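Local coordinates for spike protein P1 (Pseudoalteromonas phage pm2, PDB 2VVE) that binds the receptor of the host cell through its C-terminal part, as a spike standing at the fivefold vertices of the virion, at residues S152-F157 with V207-D212; Y99-G104 with H221-E226; T173-T178 with D187-D192. One frame throughout, in Å; residues are numbered along the deposited sequence.

Contact 1 (S152-F157 with V207-D212); sequences SVKPAF and VETELD. With CA (calcium ion), chain C.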
ATOM      1  N   SER A 152     -44.625  27.858  -5.777  1.00 25.87           N
ATOM      2  CA  SER A 152     -43.360  28.535  -6.070  1.00 23.19           C
ATOM      3  C   SER A 152     -42.209  27.578  -5.816  1.00 18.80           C
ATOM      4  O   SER A 152     -42.192  26.862  -4.810  1.00 17.33           O
ATOM      5  CB  SER A 152     -43.194  29.813  -5.235  1.00 24.11           C
ATOM      6  OG  SER A 152     -44.156  30.790  -5.607  1.00 29.54           O
ATOM      7  N   VAL A 153     -41.267  27.555  -6.754  1.00 19.27           N
ATOM      8  CA  VAL A 153     -40.088  26.697  -6.662  1.00 19.20           C
ATOM      9  C   VAL A 153     -38.798  27.503  -6.851  1.00 23.43           C
ATOM     10  O   VAL A 153     -38.765  28.502  -7.574  1.00 19.12           O
ATOM     11  CB  VAL A 153     -40.118  25.517  -7.682  1.00 21.60           C
ATOM     12  CG1 VAL A 153     -41.353  24.635  -7.473  1.00 21.03           C
ATOM     13  CG2 VAL A 153     -40.068  26.021  -9.109  1.00 20.41           C
ATOM     14  N   LYS A 154     -37.750  27.074  -6.165  1.00 22.55           N
ATOM     15  CA  LYS A 154     -36.422  27.625  -6.369  1.00 18.14           C
ATOM     16  C   LYS A 154     -35.392  26.542  -6.036  1.00 21.98           C
ATOM     17  O   LYS A 154     -34.952  26.428  -4.882  1.00 16.35           O
ATOM     18  CB  LYS A 154     -36.207  28.909  -5.548  1.00 17.94           C
ATOM     19  CG  LYS A 154     -34.835  29.567  -5.781  1.00 22.95           C
ATOM     20  CD  LYS A 154     -34.780  31.007  -5.299  1.00 26.27           C
ATOM     21  CE  LYS A 154     -35.227  31.977  -6.374  1.00 38.15           C
ATOM     22  NZ  LYS A 154     -35.179  33.378  -5.877  1.00 50.17           N
ATOM     23  N   PRO A 155     -35.020  25.726  -7.048  1.00 15.80           N
ATOM     24  CA  PRO A 155     -34.042  24.661  -6.826  1.00 14.88           C
ATOM     25  C   PRO A 155     -32.656  25.238  -6.526  1.00 12.75           C
ATOM     26  O   PRO A 155     -32.338  26.339  -6.977  1.00 12.58           O
ATOM     27  CB  PRO A 155     -34.051  23.880  -8.149  1.00 14.90           C
ATOM     28  CG  PRO A 155     -34.558  24.875  -9.171  1.00 12.05           C
ATOM     29  CD  PRO A 155     -35.523  25.746  -8.437  1.00 17.16           C
ATOM     30  N   ALA A 156     -31.857  24.519  -5.748  1.00 16.32           N
ATOM     31  CA  ALA A 156     -30.497  24.977  -5.437  1.00 10.59           C
ATOM     32  C   ALA A 156     -29.532  23.809  -5.332  1.00 11.19           C
ATOM     33  O   ALA A 156     -29.959  22.656  -5.167  1.00 11.27           O
ATOM     34  CB  ALA A 156     -30.479  25.796  -4.148  1.00 12.27           C
ATOM     35  N   PHE A 157     -28.241  24.110  -5.480  1.00 12.53           N
ATOM     36  CA  PHE A 157     -27.183  23.240  -4.976  1.00 10.61           C
ATOM     37  C   PHE A 157     -26.675  23.883  -3.716  1.00 10.60           C
ATOM     38  O   PHE A 157     -26.302  25.059  -3.741  1.00 12.09           O
ATOM     39  CB  PHE A 157     -26.012  23.148  -5.953  1.00 12.39           C
ATOM     40  CG  PHE A 157     -26.381  22.606  -7.297  1.00 18.48           C
ATOM     41  CD1 PHE A 157     -26.927  21.332  -7.425  1.00 13.75           C
ATOM     42  CD2 PHE A 157     -26.167  23.366  -8.440  1.00 14.38           C
ATOM     43  CE1 PHE A 157     -27.255  20.813  -8.697  1.00 15.82           C
ATOM     44  CE2 PHE A 157     -26.503  22.873  -9.717  1.00 18.73           C
ATOM     45  CZ  PHE A 157     -27.043  21.589  -9.837  1.00 18.51           C
ATOM     46  N   VAL A 207     -31.301  20.481  -3.785  1.00 11.13           N
ATOM     47  CA  VAL A 207     -32.464  20.686  -2.916  1.00 13.10           C
ATOM     48  C   VAL A 207     -33.510  21.623  -3.491  1.00 12.11           C
ATOM     49  O   VAL A 207     -33.221  22.415  -4.408  1.00 11.00           O
ATOM     50  CB  VAL A 207     -32.044  21.264  -1.524  1.00 16.10           C
ATOM     51  CG1 VAL A 207     -31.026  20.364  -0.842  1.00 13.41           C
ATOM     52  CG2 VAL A 207     -31.514  22.694  -1.658  1.00 14.60           C
ATOM     53  N   GLU A 208     -34.725  21.543  -2.934  1.00 10.96           N
ATOM     54  CA  GLU A 208     -35.740  22.580  -3.138  1.00 14.65           C
ATOM     55  C   GLU A 208     -35.681  23.559  -1.946  1.00 15.01           C
ATOM     56  O   GLU A 208     -35.793  23.130  -0.795  1.00 14.28           O
ATOM     57  CB  GLU A 208     -37.132  21.942  -3.255  1.00 13.09           C
ATOM     58  CG  GLU A 208     -38.275  22.970  -3.394  1.00 14.17           C
ATOM     59  CD  GLU A 208     -38.038  23.974  -4.527  1.00 19.76           C
ATOM     60  OE1 GLU A 208     -38.000  23.561  -5.718  1.00 19.99           O
ATOM     61  OE2 GLU A 208     -37.891  25.182  -4.223  1.00 19.08           O
ATOM     62  N   THR A 209     -35.514  24.858  -2.215  1.00 11.32           N
ATOM     63  CA  THR A 209     -35.324  25.851  -1.136  1.00 15.98           C
ATOM     64  C   THR A 209     -36.617  26.541  -0.705  1.00 17.96           C
ATOM     65  O   THR A 209     -36.653  27.233   0.320  1.00 17.26           O
ATOM     66  CB  THR A 209     -34.292  26.960  -1.500  1.00 19.25           C
ATOM     67  OG1 THR A 209     -34.775  27.734  -2.605  1.00 16.06           O
ATOM     68  CG2 THR A 209     -32.928  26.372  -1.824  1.00 14.78           C
ATOM     69  N   GLU A 210     -37.662  26.386  -1.511  1.00 16.46           N
ATOM     70  CA  GLU A 210     -38.900  27.122  -1.300  1.00 15.10           C
ATOM     71  C   GLU A 210     -39.959  26.154  -0.801  1.00 19.25           C
ATOM     72  O   GLU A 210     -40.293  25.185  -1.485  1.00 21.32           O
ATOM     73  CB  GLU A 210     -39.341  27.814  -2.600  1.00 19.86           C
ATOM     74  CG  GLU A 210     -40.613  28.650  -2.499  1.00 29.83           C
ATOM     75  CD  GLU A 210     -40.424  29.941  -1.730  1.00 38.59           C
ATOM     76  OE1 GLU A 210     -39.363  30.588  -1.882  1.00 46.82           O
ATOM     77  OE2 GLU A 210     -41.350  30.315  -0.980  1.00 57.75           O
ATOM     78  N   LEU A 211     -40.454  26.407   0.411  1.00 19.47           N
ATOM     79  CA  LEU A 211     -41.557  25.643   0.968  1.00 19.81           C
ATOM     80  C   LEU A 211     -42.809  26.520   0.849  1.00 26.06           C
ATOM     81  O   LEU A 211     -42.999  27.459   1.625  1.00 22.25           O
ATOM     82  CB  LEU A 211     -41.260  25.239   2.424  1.00 19.34           C
ATOM     83  CG  LEU A 211     -42.327  24.469   3.225  1.00 21.17           C
ATOM     84  CD1 LEU A 211     -42.719  23.162   2.542  1.00 20.99           C
ATOM     85  CD2 LEU A 211     -41.841  24.202   4.636  1.00 26.04           C
ATOM     86  N   ASP A 212     -43.635  26.217  -0.150  1.00 22.39           N
ATOM     87  CA  ASP A 212     -44.781  27.053  -0.510  1.00 25.93           C
ATOM     88  C   ASP A 212     -45.878  26.931   0.544  1.00 27.81           C
ATOM     89  O   ASP A 212     -46.186  25.833   1.003  1.00 24.03           O
ATOM     90  CB  ASP A 212     -45.297  26.664  -1.903  1.00 20.92           C
ATOM     91  CG  ASP A 212     -46.337  27.628  -2.442  1.00 28.72           C
ATOM     92  OD1 ASP A 212     -47.471  27.643  -1.919  1.00 33.13           O
ATOM     93  OD2 ASP A 212     -46.032  28.368  -3.404  1.00 19.32           O
TER
HETATM   94 CA    CA C1336     -48.332  29.342  -3.606  1.00 30.30          CA
HETATM   95  O   HOH W   1     -41.696  24.422  -3.850  1.00 20.20           O
HETATM   96  O   HOH W   2     -47.278  30.334  -5.105  1.00 29.16           O
HETATM   97  O   HOH W   3     -47.880  30.854  -1.809  1.00 27.06           O
HETATM   98  O   HOH W   4     -49.826  31.063  -4.329  1.00 24.30           O
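The carboxylate of Asp-212 holds the backbone of Ser-152 and a calcium ion at once. Asp-212 OD2 accepts from Ser-152 N at 2.8 Å, on its anti side and somewhat out of the carboxylate plane. OD1 and OD2 of Asp-212 both bind the calcium, each at 2.5 Å, and three waters, Ser-150 O and Asp-214 OD2 complete the site. The same aspartate is the N-cap of helix 213-219.

Further along, the carboxylate of Glu-208 accepts a backbone N-H of the facing segment, much as a strand carbonyl would. Its chain bends at chi2 (53°), which turns OE2 back toward strand 151-160. Glu-208 OE2 takes Lys-154 N on the syn lone pair at 2.7 Å. Its anti lone pair takes Glu-210 N, so one oxygen joins the two segments. OE1 of Glu-208 bonds to Thr-229 OG1, and this second anchor should hold the buried group in place. Lys-154 O is also gripped twice. Thr-209 OG1 donates to Lys-154 O in the carbonyl plane at 2.6 Å, while Thr-209 N comes from above that plane.

These bonds, most of them from side chains, carry on where regular antiparallel pairing stops. Strands 151-160 and 200-208 are neighbours in one sheet of a beta-sandwich, consistent with a jelly roll. Ala-156 and Val-207 form a hydrogen-bonded pair, with Ala-156 N to Val-207 O at 2.8 Å. Pro-155 and Glu-208 follow as a non-hydrogen-bonded pair. Beyond Glu-208 the segments still run side by side, but the ladder is no longer regular; there one water donates to both Ser-152 O and Glu-210 O.

Packing is modest. Ala-156 CB presses closely on Thr-209 CG2, at 3.4 Å. Val-153 CB lies against Glu-208 OE1. Glu-210 CG lies against Ser-152 O at 3.3 Å.

Contact 2 (Y99-G104 with H221-E226); sequences YAQNEG and HDWYDE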
ATOM      1  N   TYR A  99     -37.285  19.307   0.461  1.00 12.98           N
ATOM      2  CA  TYR A  99     -37.199  20.667   0.970  1.00 14.64           C
ATOM      3  C   TYR A  99     -36.044  20.777   1.962  1.00 16.62           C
ATOM      4  O   TYR A  99     -35.951  19.986   2.912  1.00 15.63           O
ATOM      5  CB  TYR A  99     -38.477  21.074   1.704  1.00 12.53           C
ATOM      6  CG  TYR A  99     -39.750  21.080   0.888  1.00 21.85           C
ATOM      7  CD1 TYR A  99     -40.015  22.109  -0.013  1.00 16.48           C
ATOM      8  CD2 TYR A  99     -40.716  20.088   1.064  1.00 20.78           C
ATOM      9  CE1 TYR A  99     -41.211  22.139  -0.743  1.00 17.54           C
ATOM     10  CE2 TYR A  99     -41.914  20.104   0.339  1.00 20.31           C
ATOM     11  CZ  TYR A  99     -42.154  21.131  -0.558  1.00 19.87           C
ATOM     12  OH  TYR A  99     -43.318  21.165  -1.282  1.00 20.51           O
ATOM     13  N   ALA A 100     -35.189  21.778   1.778  1.00 11.94           N
ATOM     14  CA  ALA A 100     -34.109  21.996   2.751  1.00 14.72           C
ATOM     15  C   ALA A 100     -33.734  23.458   2.932  1.00 14.54           C
ATOM     16  O   ALA A 100     -33.486  24.177   1.952  1.00 17.36           O
ATOM     17  CB  ALA A 100     -32.868  21.172   2.383  1.00 15.13           C
ATOM     18  N   GLN A 101     -33.679  23.874   4.197  1.00 13.77           N
ATOM     19  CA  GLN A 101     -33.068  25.138   4.581  1.00 15.95           C
ATOM     20  C   GLN A 101     -31.578  24.902   4.741  1.00 15.50           C
ATOM     21  O   GLN A 101     -31.132  23.764   4.830  1.00 15.46           O
ATOM     22  CB  GLN A 101     -33.645  25.660   5.897  1.00 17.25           C
ATOM     23  CG  GLN A 101     -35.131  25.891   5.842  1.00 19.03           C
ATOM     24  CD  GLN A 101     -35.678  26.532   7.088  1.00 25.47           C
ATOM     25  OE1 GLN A 101     -35.930  27.728   7.106  1.00 27.75           O
ATOM     26  NE2 GLN A 101     -35.870  25.742   8.134  1.00 20.01           N
ATOM     27  N   ASN A 102     -30.808  25.978   4.772  1.00 13.04           N
ATOM     28  CA  ASN A 102     -29.373  25.824   4.873  1.00 14.45           C
ATOM     29  C   ASN A 102     -28.957  25.567   6.321  1.00 15.80           C
ATOM     30  O   ASN A 102     -28.581  26.488   7.059  1.00 18.45           O
ATOM     31  CB  ASN A 102     -28.629  26.998   4.230  1.00 16.09           C
ATOM     32  CG  ASN A 102     -27.142  26.728   4.107  1.00 16.75           C
ATOM     33  OD1 ASN A 102     -26.645  25.685   4.575  1.00 18.36           O
ATOM     34  ND2 ASN A 102     -26.419  27.655   3.489  1.00 16.70           N
ATOM     35  N   GLU A 103     -29.039  24.291   6.702  1.00 16.87           N
ATOM     36  CA  GLU A 103     -28.856  23.838   8.080  1.00 14.04           C
ATOM     37  C   GLU A 103     -27.458  23.246   8.285  1.00 18.59           C
ATOM     38  O   GLU A 103     -27.096  22.785   9.389  1.00 16.96           O
ATOM     39  CB  GLU A 103     -29.929  22.794   8.416  1.00 12.13           C
ATOM     40  CG  GLU A 103     -31.368  23.321   8.336  1.00 17.63           C
ATOM     41  CD  GLU A 103     -31.849  23.963   9.623  1.00 45.27           C
ATOM     42  OE1 GLU A 103     -31.018  24.510  10.382  1.00 49.66           O
ATOM     43  OE2 GLU A 103     -33.072  23.925   9.869  1.00 36.54           O
ATOM     44  N   GLY A 104     -26.673  23.262   7.213  1.00 15.92           N
ATOM     45  CA  GLY A 104     -25.325  22.723   7.255  1.00 15.73           C
ATOM     46  C   GLY A 104     -25.260  21.269   6.839  1.00 15.34           C
ATOM     47  O   GLY A 104     -26.275  20.571   6.809  1.00 14.00           O
ATOM     48  N   HIS A 221     -46.853  19.569   3.835  1.00 25.96           N
ATOM     49  CA  HIS A 221     -45.428  19.530   3.516  1.00 22.97           C
ATOM     50  C   HIS A 221     -44.645  20.320   4.558  1.00 23.88           C
ATOM     51  O   HIS A 221     -45.121  21.325   5.074  1.00 24.48           O
ATOM     52  CB  HIS A 221     -45.168  20.076   2.106  1.00 23.47           C
ATOM     53  CG  HIS A 221     -45.420  19.080   1.013  1.00 18.79           C
ATOM     54  ND1 HIS A 221     -45.008  19.284  -0.287  1.00 21.71           N
ATOM     55  CD2 HIS A 221     -46.014  17.863   1.033  1.00 19.27           C
ATOM     56  CE1 HIS A 221     -45.354  18.243  -1.025  1.00 25.09           C
ATOM     57  NE2 HIS A 221     -45.965  17.368  -0.248  1.00 23.74           N
ATOM     58  N   ASP A 222     -43.442  19.841   4.863  1.00 24.01           N
ATOM     59  CA  ASP A 222     -42.579  20.485   5.834  1.00 24.90           C
ATOM     60  C   ASP A 222     -41.142  20.255   5.403  1.00 20.70           C
ATOM     61  O   ASP A 222     -40.885  19.455   4.493  1.00 18.54           O
ATOM     62  CB  ASP A 222     -42.812  19.903   7.230  1.00 22.12           C
ATOM     63  CG  ASP A 222     -42.236  20.776   8.339  1.00 35.77           C
ATOM     64  OD1 ASP A 222     -41.849  21.939   8.077  1.00 31.71           O
ATOM     65  OD2 ASP A 222     -42.167  20.289   9.484  1.00 43.59           O
ATOM     66  N   TRP A 223     -40.207  20.951   6.046  1.00 18.14           N
ATOM     67  CA  TRP A 223     -38.788  20.767   5.742  1.00 18.89           C
ATOM     68  C   TRP A 223     -38.363  19.298   5.810  1.00 19.40           C
ATOM     69  O   TRP A 223     -38.825  18.547   6.677  1.00 18.22           O
ATOM     70  CB  TRP A 223     -37.921  21.660   6.637  1.00 17.41           C
ATOM     71  CG  TRP A 223     -38.249  23.120   6.429  1.00 21.04           C
ATOM     72  CD1 TRP A 223     -38.896  23.939   7.289  1.00 20.67           C
ATOM     73  CD2 TRP A 223     -37.984  23.899   5.251  1.00 19.61           C
ATOM     74  NE1 TRP A 223     -39.037  25.200   6.744  1.00 19.11           N
ATOM     75  CE2 TRP A 223     -38.489  25.199   5.487  1.00 25.23           C
ATOM     76  CE3 TRP A 223     -37.359  23.624   4.022  1.00 15.06           C
ATOM     77  CZ2 TRP A 223     -38.394  26.232   4.537  1.00 24.50           C
ATOM     78  CZ3 TRP A 223     -37.259  24.652   3.075  1.00 19.82           C
ATOM     79  CH2 TRP A 223     -37.782  25.942   3.342  1.00 20.38           C
ATOM     80  N   TYR A 224     -37.504  18.908   4.865  1.00 13.35           N
ATOM     81  CA  TYR A 224     -36.990  17.532   4.698  1.00 16.21           C
ATOM     82  C   TYR A 224     -37.997  16.541   4.079  1.00 14.60           C
ATOM     83  O   TYR A 224     -37.644  15.390   3.800  1.00 18.17           O
ATOM     84  CB  TYR A 224     -36.366  16.978   6.001  1.00 18.23           C
ATOM     85  CG  TYR A 224     -35.197  17.789   6.537  1.00 14.70           C
ATOM     86  CD1 TYR A 224     -34.059  18.006   5.754  1.00 13.89           C
ATOM     87  CD2 TYR A 224     -35.218  18.322   7.827  1.00 17.74           C
ATOM     88  CE1 TYR A 224     -32.983  18.728   6.232  1.00 15.54           C
ATOM     89  CE2 TYR A 224     -34.141  19.061   8.319  1.00 20.30           C
ATOM     90  CZ  TYR A 224     -33.029  19.263   7.508  1.00 17.28           C
ATOM     91  OH  TYR A 224     -31.951  19.979   7.962  1.00 21.29           O
ATOM     92  N   ASP A 225     -39.236  16.986   3.847  1.00 16.78           N
ATOM     93  CA  ASP A 225     -40.219  16.181   3.104  1.00 18.68           C
ATOM     94  C   ASP A 225     -39.889  16.242   1.623  1.00 19.62           C
ATOM     95  O   ASP A 225     -39.160  17.136   1.187  1.00 15.43           O
ATOM     96  CB  ASP A 225     -41.642  16.730   3.279  1.00 13.89           C
ATOM     97  CG  ASP A 225     -42.281  16.358   4.624  1.00 26.34           C
ATOM     98  OD1 ASP A 225     -41.730  15.526   5.375  1.00 23.69           O
ATOM     99  OD2 ASP A 225     -43.343  16.923   4.928  1.00 27.64           O
ATOM    100  N   GLU A 226     -40.444  15.314   0.845  1.00 21.55           N
ATOM    101  CA  GLU A 226     -40.286  15.353  -0.609  1.00 23.27           C
ATOM    102  C   GLU A 226     -41.092  16.506  -1.218  1.00 20.06           C
ATOM    103  O   GLU A 226     -42.270  16.690  -0.908  1.00 20.15           O
ATOM    104  CB  GLU A 226     -40.627  13.999  -1.240  1.00 21.57           C
ATOM    105  CG  GLU A 226     -39.578  12.927  -0.909  1.00 22.50           C
ATOM    106  CD  GLU A 226     -39.597  11.714  -1.836  1.00 41.84           C
ATOM    107  OE1 GLU A 226     -40.685  11.310  -2.301  1.00 33.07           O
ATOM    108  OE2 GLU A 226     -38.504  11.155  -2.088  1.00 48.35           O
TER
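Tyr-99 has CG beside its own backbone N (chi1 -61°), which sends the phenol along the 221-226 loop to His-221. There Tyr-99 OH and His-221 ND1 share a hydrogen bond of 2.7 Å, each atom lying at the edge of the other's ring. The two ring planes are inclined at 63°. Asp-143 bonds to NE2 of the same imidazole, so both its nitrogens are engaged.

Gln-101 starts with a similar first torsion and then runs extended (chi2 -174°), which lays it on Trp-223. Gln-101 CG stands over the six-membered ring of Trp-223, 3.3 Å from its centroid, as a CH-pi contact. The amide beyond is stacked nearly parallel to the indole, with Gln-101 NE2 3.5 Å from Trp-223 NE1. Trp-223 CE3 also packs on Tyr-99 CB at 3.6 Å.

The backbone of Tyr-99 is held at both ends. Tyr-99 N donates to Asp-225 O at 3.0 Å, and Tyr-99 O accepts from Tyr-224 N at 2.7 Å. These partners belong to a type II beta turn from Asp-222 to Asp-225. Asp-225 OD2 braces the turn by accepting from Asp-222 N at 2.9 Å. At the other end of the contact, Glu-103 CG touches Tyr-224 OH.

The contact joins the loop before helix 105-110 to the loop between helix 213-219 and strand 229-236. Tyr-224 leans on Ala-107 and Leu-108 of helix 105-110. Tyr-99 and His-221 pack on Ala-215 of helix 213-219, and the backbone of Ala-100 bonds to Glu-208 of strand 200-208.

Contact 3 (T173-T178 with D187-D192); sequences TSYGST and DDNTLD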
ATOM      1  N   THR A 173     -28.111  29.293  -6.819  1.00 12.71           N
ATOM      2  CA  THR A 173     -29.373  29.322  -7.578  1.00 11.44           C
ATOM      3  C   THR A 173     -29.225  30.078  -8.903  1.00 17.00           C
ATOM      4  O   THR A 173     -28.302  30.891  -9.065  1.00 15.59           O
ATOM      5  CB  THR A 173     -30.524  29.981  -6.763  1.00 13.69           C
ATOM      6  OG1 THR A 173     -30.132  31.299  -6.363  1.00 17.02           O
ATOM      7  CG2 THR A 173     -30.877  29.156  -5.510  1.00 19.29           C
ATOM      8  N   SER A 174     -30.138  29.823  -9.843  1.00 15.27           N
ATOM      9  CA  SER A 174     -30.147  30.570 -11.117  1.00 19.94           C
ATOM     10  C   SER A 174     -31.534  31.023 -11.580  1.00 26.55           C
ATOM     11  O   SER A 174     -31.645  31.935 -12.407  1.00 28.47           O
ATOM     12  CB  SER A 174     -29.469  29.764 -12.232  1.00 26.93           C
ATOM     13  OG  SER A 174     -30.301  28.704 -12.695  1.00 20.88           O
ATOM     14  N   TYR A 175     -32.585  30.380 -11.074  1.00 15.59           N
ATOM     15  CA  TYR A 175     -33.972  30.736 -11.448  1.00 23.59           C
ATOM     16  C   TYR A 175     -34.975  30.416 -10.339  1.00 24.59           C
ATOM     17  O   TYR A 175     -34.742  29.534  -9.502  1.00 21.16           O
ATOM     18  CB  TYR A 175     -34.413  30.035 -12.757  1.00 22.53           C
ATOM     19  CG  TYR A 175     -34.834  28.578 -12.588  1.00 18.29           C
ATOM     20  CD1 TYR A 175     -36.166  28.232 -12.309  1.00 17.94           C
ATOM     21  CD2 TYR A 175     -33.902  27.549 -12.708  1.00 20.02           C
ATOM     22  CE1 TYR A 175     -36.551  26.892 -12.152  1.00 23.88           C
ATOM     23  CE2 TYR A 175     -34.272  26.218 -12.555  1.00 21.11           C
ATOM     24  CZ  TYR A 175     -35.590  25.894 -12.272  1.00 20.85           C
ATOM     25  OH  TYR A 175     -35.923  24.567 -12.122  1.00 19.30           O
ATOM     26  N   GLY A 176     -36.088  31.147 -10.344  1.00 26.73           N
ATOM     27  CA  GLY A 176     -37.286  30.764  -9.593  1.00 23.48           C
ATOM     28  C   GLY A 176     -38.453  30.640 -10.559  1.00 22.20           C
ATOM     29  O   GLY A 176     -38.444  31.255 -11.626  1.00 22.03           O
ATOM     30  N   SER A 177     -39.458  29.848 -10.193  1.00 21.87           N
ATOM     31  CA  SER A 177     -40.629  29.640 -11.060  1.00 22.61           C
ATOM     32  C   SER A 177     -41.894  29.471 -10.236  1.00 27.30           C
ATOM     33  O   SER A 177     -41.871  28.872  -9.159  1.00 21.04           O
ATOM     34  CB  SER A 177     -40.414  28.405 -11.947  1.00 25.39           C
ATOM     35  OG  SER A 177     -41.550  28.126 -12.743  1.00 27.13           O
ATOM     36  N   THR A 178     -43.002  29.997 -10.747  1.00 27.27           N
ATOM     37  CA  THR A 178     -44.270  29.884 -10.048  1.00 29.27           C
ATOM     38  C   THR A 178     -45.365  29.492 -11.023  1.00 29.67           C
ATOM     39  O   THR A 178     -45.450  30.018 -12.142  1.00 35.86           O
ATOM     40  CB  THR A 178     -44.641  31.197  -9.305  1.00 29.18           C
ATOM     41  OG1 THR A 178     -43.539  31.619  -8.495  1.00 34.17           O
ATOM     42  CG2 THR A 178     -45.843  30.991  -8.399  1.00 29.90           C
ATOM     43  N   ASP A 187     -40.952  20.343 -20.820  1.00 35.34           N
ATOM     44  CA  ASP A 187     -41.004  21.593 -20.059  1.00 34.10           C
ATOM     45  C   ASP A 187     -39.938  21.665 -18.953  1.00 29.25           C
ATOM     46  O   ASP A 187     -39.879  22.652 -18.207  1.00 29.27           O
ATOM     47  CB  ASP A 187     -42.395  21.791 -19.445  1.00 37.34           C
ATOM     48  CG  ASP A 187     -43.476  22.027 -20.489  1.00 48.98           C
ATOM     49  OD1 ASP A 187     -43.209  22.698 -21.510  1.00 42.22           O
ATOM     50  OD2 ASP A 187     -44.608  21.548 -20.274  1.00 44.21           O
ATOM     51  N   ASP A 188     -39.099  20.634 -18.841  1.00 26.30           N
ATOM     52  CA  ASP A 188     -38.055  20.609 -17.804  1.00 26.31           C
ATOM     53  C   ASP A 188     -37.198  21.873 -17.858  1.00 25.08           C
ATOM     54  O   ASP A 188     -36.923  22.400 -18.940  1.00 29.29           O
ATOM     55  CB  ASP A 188     -37.152  19.379 -17.944  1.00 30.27           C
ATOM     56  CG  ASP A 188     -37.814  18.095 -17.467  1.00 25.81           C
ATOM     57  OD1 ASP A 188     -38.932  18.145 -16.901  1.00 27.56           O
ATOM     58  OD2 ASP A 188     -37.207  17.022 -17.665  1.00 26.75           O
ATOM     59  N   ASN A 189     -36.801  22.363 -16.689  1.00 20.12           N
ATOM     60  CA  ASN A 189     -35.929  23.532 -16.600  1.00 26.27           C
ATOM     61  C   ASN A 189     -34.450  23.180 -16.503  1.00 25.21           C
ATOM     62  O   ASN A 189     -34.087  22.047 -16.197  1.00 24.28           O
ATOM     63  CB  ASN A 189     -36.333  24.404 -15.414  1.00 21.44           C
ATOM     64  CG  ASN A 189     -37.725  24.983 -15.566  1.00 35.80           C
ATOM     65  OD1 ASN A 189     -38.210  25.184 -16.680  1.00 45.66           O
ATOM     66  ND2 ASN A 189     -38.373  25.262 -14.446  1.00 32.44           N
ATOM     67  N   THR A 190     -33.595  24.158 -16.780  1.00 29.66           N
ATOM     68  CA  THR A 190     -32.170  23.984 -16.551  1.00 26.43           C
ATOM     69  C   THR A 190     -31.663  24.927 -15.461  1.00 20.57           C
ATOM     70  O   THR A 190     -31.689  26.152 -15.610  1.00 23.22           O
ATOM     71  CB  THR A 190     -31.343  24.122 -17.846  1.00 31.56           C
ATOM     72  OG1 THR A 190     -31.772  23.129 -18.788  1.00 26.87           O
ATOM     73  CG2 THR A 190     -29.853  23.923 -17.559  1.00 22.62           C
ATOM     74  N   LEU A 191     -31.218  24.338 -14.359  1.00 15.34           N
ATOM     75  CA  LEU A 191     -30.513  25.074 -13.331  1.00 14.98           C
ATOM     76  C   LEU A 191     -29.085  25.201 -13.865  1.00 19.95           C
ATOM     77  O   LEU A 191     -28.488  24.208 -14.273  1.00 20.27           O
ATOM     78  CB  LEU A 191     -30.598  24.318 -11.988  1.00 17.14           C
ATOM     79  CG  LEU A 191     -29.807  24.819 -10.777  1.00 17.91           C
ATOM     80  CD1 LEU A 191     -30.168  26.244 -10.372  1.00 17.57           C
ATOM     81  CD2 LEU A 191     -29.955  23.863  -9.586  1.00 18.96           C
ATOM     82  N   ASP A 192     -28.559  26.422 -13.934  1.00 18.99           N
ATOM     83  CA  ASP A 192     -27.228  26.634 -14.507  1.00 22.80           C
ATOM     84  C   ASP A 192     -26.503  27.694 -13.696  1.00 22.35           C
ATOM     85  O   ASP A 192     -26.835  28.888 -13.763  1.00 22.46           O
ATOM     86  CB  ASP A 192     -27.334  27.043 -15.988  1.00 28.47           C
ATOM     87  CG  ASP A 192     -25.967  27.168 -16.695  1.00 31.47           C
ATOM     88  OD1 ASP A 192     -24.881  26.983 -16.080  1.00 27.75           O
ATOM     89  OD2 ASP A 192     -25.986  27.442 -17.909  1.00 38.38           O
TER
HETATM   90  O   HOH W   5     -31.318  28.896 -15.076  1.00 28.14           O
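Ser-174 and Tyr-175 belong to the loop between strands 169-172 and 177-179. Here they meet strand 189-195, so the loop spans from one sheet of the beta-sandwich to an outer strand of the other.

Ser-174 makes a direct polar link. Its OG sits between the backbone N and the carbonyl carbon (chi1 75°), which brings it to the backbone of strand 189-195. Ser-174 OG accepts from Asp-192 N at 3.1 Å in a nearly straight bond, 173° at the hydrogen. A water adds a second link: it lies 2.6 Å from Ser-174 OG and donates to Thr-190 O at 2.8 Å. One hydroxyl thus serves both a backbone N-H and, through water, the carbonyl two residues earlier. Beside this link Leu-191 CD1 comes within 3.4 Å of Ser-174 OG, and Ser-174 CB lies close to Asp-192 O.

Tyr-175 reaches along the strand the other way. Its CG takes the same position between N and carbonyl carbon that the serine OG takes, and the ring spans from Leu-191 to Asn-189. Leu-191 CA meets the ring at its edge, 4.0 Å from Tyr-175 CE2, and Leu-191 CB lies alongside. At the far end Tyr-175 OH rests on Asn-189 CB at 3.3 Å. The hydroxyl is bonded to His-137 NE2, which ties the tip of the ring to the next strand of the sheet.

That next strand, 129-137, pairs with 189-195 through backbone bonds of Val-135 to Asn-189 and of Ala-133 to Leu-191. Leu-191 also packs on Phe-157 and Phe-231, one from each sheet, while Tyr-175 lies on Pro-155 of strand 151-160. Ser-177, after the loop, bonds to the backbone of Val-153 in that same strand.

How the contacts relate
Contact 1 is the most buried of the three and lies between the others. Contact 2 is partly buried, and contact 3 is at the surface. Contacts 1 and 2 meet where Glu-210 O packs against the ring of Tyr-99 and where Leu-211 packs on Trp-223. Contacts 1 and 3 both involve the sheet that holds strand 151-160, and the hydroxyls of Ser-152 and Thr-178 bond to each other between them. Contacts 2 and 3 do not touch; their nearest atoms are about 9 Å apart. The chemistry changes with place: carboxylates and calcium in contact 1, aromatic rings and a turn in contact 2, and a hydroxyl with a bridging water in contact 3.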